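Side-chain contacts in MmoQ Response regulator (Methylococcus capsulatus, PDB 3LJX), which is a response regulator that as a whole probably makes cyclic di-GMP from GTP, this fragment carrying its HDOD domain: residues D33-A36 / E37-A40; V68-V71 / I72-I75. All coordinates share one frame; numbering follows the deposited sequence.

Contact 1: residues D33-A36 / E37-A40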
loop_
_atom_site.group_PDB
_atom_site.type_symbol
_atom_site.label_atom_id
_atom_site.label_comp_id
_atom_site.label_asym_id
_atom_site.label_seq_id
_atom_site.Cartn_x
_atom_site.Cartn_y
_atom_site.Cartn_z
ATOM N N ASP A 33 24.343 4.023 15.074
ATOM C CA ASP A 33 23.813 5.376 14.956
ATOM C C ASP A 33 23.062 5.624 13.648
ATOM O O ASP A 33 23.629 6.123 12.678
ATOM C CB ASP A 33 24.936 6.400 15.134
ATOM C CG ASP A 33 25.534 6.370 16.533
ATOM O OD1 ASP A 33 26.737 6.052 16.660
ATOM O OD2 ASP A 33 24.799 6.657 17.505
ATOM N N VAL A 34 21.780 5.274 13.639
ATOM C CA VAL A 34 20.917 5.505 12.486
ATOM C C VAL A 34 19.928 6.623 12.776
ATOM O O VAL A 34 19.411 6.716 13.890
ATOM C CB VAL A 34 20.116 4.244 12.126
ATOM C CG1 VAL A 34 20.985 3.284 11.362
ATOM C CG2 VAL A 34 19.549 3.586 13.388
ATOM N N THR A 35 19.660 7.462 11.777
ATOM C CA THR A 35 18.691 8.544 11.923
ATOM C C THR A 35 17.254 8.024 11.811
ATOM O O THR A 35 17.003 6.973 11.220
ATOM C CB THR A 35 18.884 9.633 10.848
ATOM O OG1 THR A 35 18.814 9.034 9.547
ATOM C CG2 THR A 35 20.234 10.327 11.007
ATOM N N ALA A 36 16.318 8.773 12.382
ATOM C CA ALA A 36 14.899 8.513 12.185
ATOM C C ALA A 36 14.612 8.494 10.694
ATOM O O ALA A 36 13.923 7.602 10.184
ATOM C CB ALA A 36 14.074 9.588 12.864
ATOM N N GLU A 37 15.166 9.486 10.004
ATOM C CA GLU A 37 14.913 9.705 8.588
ATOM C C GLU A 37 15.383 8.545 7.713
ATOM O O GLU A 37 14.647 8.092 6.835
ATOM C CB GLU A 37 15.554 11.018 8.127
ATOM C CG GLU A 37 14.876 12.278 8.678
ATOM C CD GLU A 37 15.066 12.469 10.190
ATOM O OE1 GLU A 37 16.068 11.962 10.754
ATOM O OE2 GLU A 37 14.210 13.143 10.812
ATOM N N ALA A 38 16.605 8.068 7.942
ATOM C CA ALA A 38 17.148 6.993 7.114
ATOM C C ALA A 38 16.360 5.715 7.337
ATOM O O ALA A 38 16.110 4.954 6.408
ATOM C CB ALA A 38 18.620 6.761 7.421
ATOM N N LEU A 39 15.973 5.483 8.585
ATOM C CA LEU A 39 15.243 4.282 8.934
ATOM C C LEU A 39 13.841 4.301 8.302
ATOM O O LEU A 39 13.406 3.310 7.715
ATOM C CB LEU A 39 15.134 4.159 10.451
ATOM C CG LEU A 39 14.547 2.815 10.871
ATOM C CD1 LEU A 39 15.378 1.692 10.257
ATOM C CD2 LEU A 39 14.469 2.695 12.385
ATOM N N ALA A 40 13.146 5.430 8.428
ATOM C CA ALA A 40 11.829 5.613 7.814
ATOM C C ALA A 40 11.871 5.428 6.290
ATOM O O ALA A 40 11.037 4.721 5.715
ATOM C CB ALA A 40 11.254 6.991 8.176
#
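Thr35 takes the N-cap position of helix 36-43, and its side chain closes the first turn against Ala38. The hydrogen bonds come in two kinds. In the capping bond, Ala38 N donates to Thr35 OG1 over 2.9 Å, with an N-H...O angle of 155°. The hydroxyl can reach forward because chi1, 56°, sets OG1 between the backbone N and carbonyl carbon of its own residue; CG2 is turned back beside the N. The backbone bonds follow: Leu39 N to Thr35 O at 3.2 Å, and Ala40 N to Ala36 O at 2.9 Å.

The carbons next to the bonded amides follow them in: the methyl CB of Ala38 lies 3.1 Å from Thr35 OG1, and CB of Leu39 rests 3.5 Å from Thr35 O. Beyond the contact, Leu39 also packs on Leu28 of helix 19-29 and Leu80 of helix 80-88.

Glu37 approaches without a hydrogen bond across the contact. It bends at chi2 (69°) and folds its carboxylate back along the chain, bringing OE1 to 3.7 Å from Thr35 CB and 3.6 Å from Ala36 N. A negative group beside the first amides of a helix would probably be stabilised by the positive end of the helix dipole, so a neutral hydroxyl cap and a nearby acid both suit this N terminus.

Contact 2: residues V68-V71 / I72-I75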
loop_
_atom_site.group_PDB
_atom_site.type_symbol
_atom_site.label_atom_id
_atom_site.label_comp_id
_atom_site.label_asym_id
_atom_site.label_seq_id
_atom_site.Cartn_x
_atom_site.Cartn_y
_atom_site.Cartn_z
ATOM N N VAL A 68 -1.468 8.737 12.400
ATOM C CA VAL A 68 -0.362 9.034 11.494
ATOM C C VAL A 68 -0.500 8.182 10.242
ATOM O O VAL A 68 -1.191 7.155 10.249
ATOM C CB VAL A 68 1.038 8.770 12.146
ATOM C CG1 VAL A 68 1.268 9.693 13.320
ATOM C CG2 VAL A 68 1.178 7.322 12.569
ATOM N N ALA A 69 0.170 8.608 9.176
ATOM C CA ALA A 69 0.066 7.965 7.877
ATOM C C ALA A 69 1.417 7.972 7.164
ATOM O O ALA A 69 1.486 7.974 5.935
ATOM C CB ALA A 69 -1.000 8.667 7.022
ATOM N N SER A 70 2.492 7.991 7.941
ATOM C CA SER A 70 3.825 7.774 7.395
ATOM C C SER A 70 4.756 7.238 8.487
ATOM O O SER A 70 4.576 7.532 9.680
ATOM C CB SER A 70 4.386 9.078 6.847
ATOM O OG SER A 70 4.585 9.992 7.909
ATOM N N VAL A 71 5.760 6.462 8.092
ATOM C CA VAL A 71 6.687 5.935 9.077
ATOM C C VAL A 71 7.346 7.076 9.856
ATOM O O VAL A 71 7.486 6.997 11.078
ATOM C CB VAL A 71 7.744 5.049 8.435
ATOM C CG1 VAL A 71 8.586 4.358 9.510
ATOM C CG2 VAL A 71 7.071 4.021 7.527
ATOM N N ILE A 72 7.726 8.153 9.166
ATOM C CA ILE A 72 8.421 9.246 9.858
ATOM C C ILE A 72 7.502 9.918 10.898
ATOM O O ILE A 72 7.943 10.272 11.997
ATOM C CB ILE A 72 9.005 10.267 8.886
ATOM C CG1 ILE A 72 9.921 11.243 9.627
ATOM C CG2 ILE A 72 7.898 11.007 8.160
ATOM C CD1 ILE A 72 11.162 10.597 10.199
ATOM N N ASP A 73 6.220 10.066 10.571
ATOM C CA ASP A 73 5.273 10.593 11.557
ATOM C C ASP A 73 5.043 9.624 12.717
ATOM O O ASP A 73 4.890 10.048 13.865
ATOM C CB ASP A 73 3.951 10.977 10.905
ATOM C CG ASP A 73 4.098 12.159 9.970
ATOM O OD1 ASP A 73 4.862 13.095 10.317
ATOM O OD2 ASP A 73 3.463 12.145 8.887
ATOM N N ALA A 74 5.022 8.328 12.428
ATOM C CA ALA A 74 4.907 7.354 13.512
ATOM C C ALA A 74 6.097 7.491 14.476
ATOM O O ALA A 74 5.932 7.495 15.706
ATOM C CB ALA A 74 4.806 5.933 12.962
ATOM N N ILE A 75 7.295 7.621 13.914
ATOM C CA ILE A 75 8.494 7.775 14.727
ATOM C C ILE A 75 8.393 9.004 15.635
ATOM O O ILE A 75 8.610 8.898 16.840
ATOM C CB ILE A 75 9.752 7.887 13.862
ATOM C CG1 ILE A 75 10.077 6.545 13.217
ATOM C CG2 ILE A 75 10.922 8.326 14.708
ATOM C CD1 ILE A 75 11.326 6.592 12.341
HETATM O O HOH W 1 0.943 11.415 9.134
#
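Ser70 and Asp73 grip each other at the N terminus of helix 71-78. With chi1 at 66°, Ser70 OG stands between its own backbone N and carbonyl carbon and faces the first turn, accepting from Asp73 N at 3.1 Å. The same hydroxyl donates to Asp73 OD2 at 2.6 Å, coming from above the carboxylate plane, 61° out of it. Asp73 offers this oxygen because its CG is anti to the carbonyl carbon (chi1 -67°), swung back toward the cap. The carboxylate thus meets the cap hydroxyl, unlike a classical capping box, where it would take the backbone N-H of the cap residue. A water donates to OD2 at 2.6 Å and accepts from Ala69 N, while OD1 forms a salt bridge with Lys133 of helix 132-141.

Val68 folds back beside this turn: CG1 lies 3.8 Å from Asp73 CB, and CG2 packs 3.9 Å from the methyl of Ala74. Without the Ser70 hydroxyl, as with an alanine here, Asp73 N would probably lose its side-chain cap and OD2 one of its donors. Hydroxyl, water and lysine together are likely to keep Asp73 ionised and fixed in rotation.

From the N terminus, the chain leaves helix 19-29 and enters contact 1, where the loop ends and helix 36-43 starts. It then runs through helix 47-58 and a further loop to contact 2, which starts helix 71-78. The two are in series, neither nested nor crossed, with centres about 13 Å apart, and both cap the N terminus of a helix. They also meet directly: Ile75 CD1 lies 3.5 Å from Ala36 O, and Ala40 packs against Val71 and Ile72, so helices 36-43 and 71-78 lie together. Contact 1 further reaches helices 19-29 and 80-88; contact 2 reaches helices 47-58 and 132-141, within the all-helical HDOD domain.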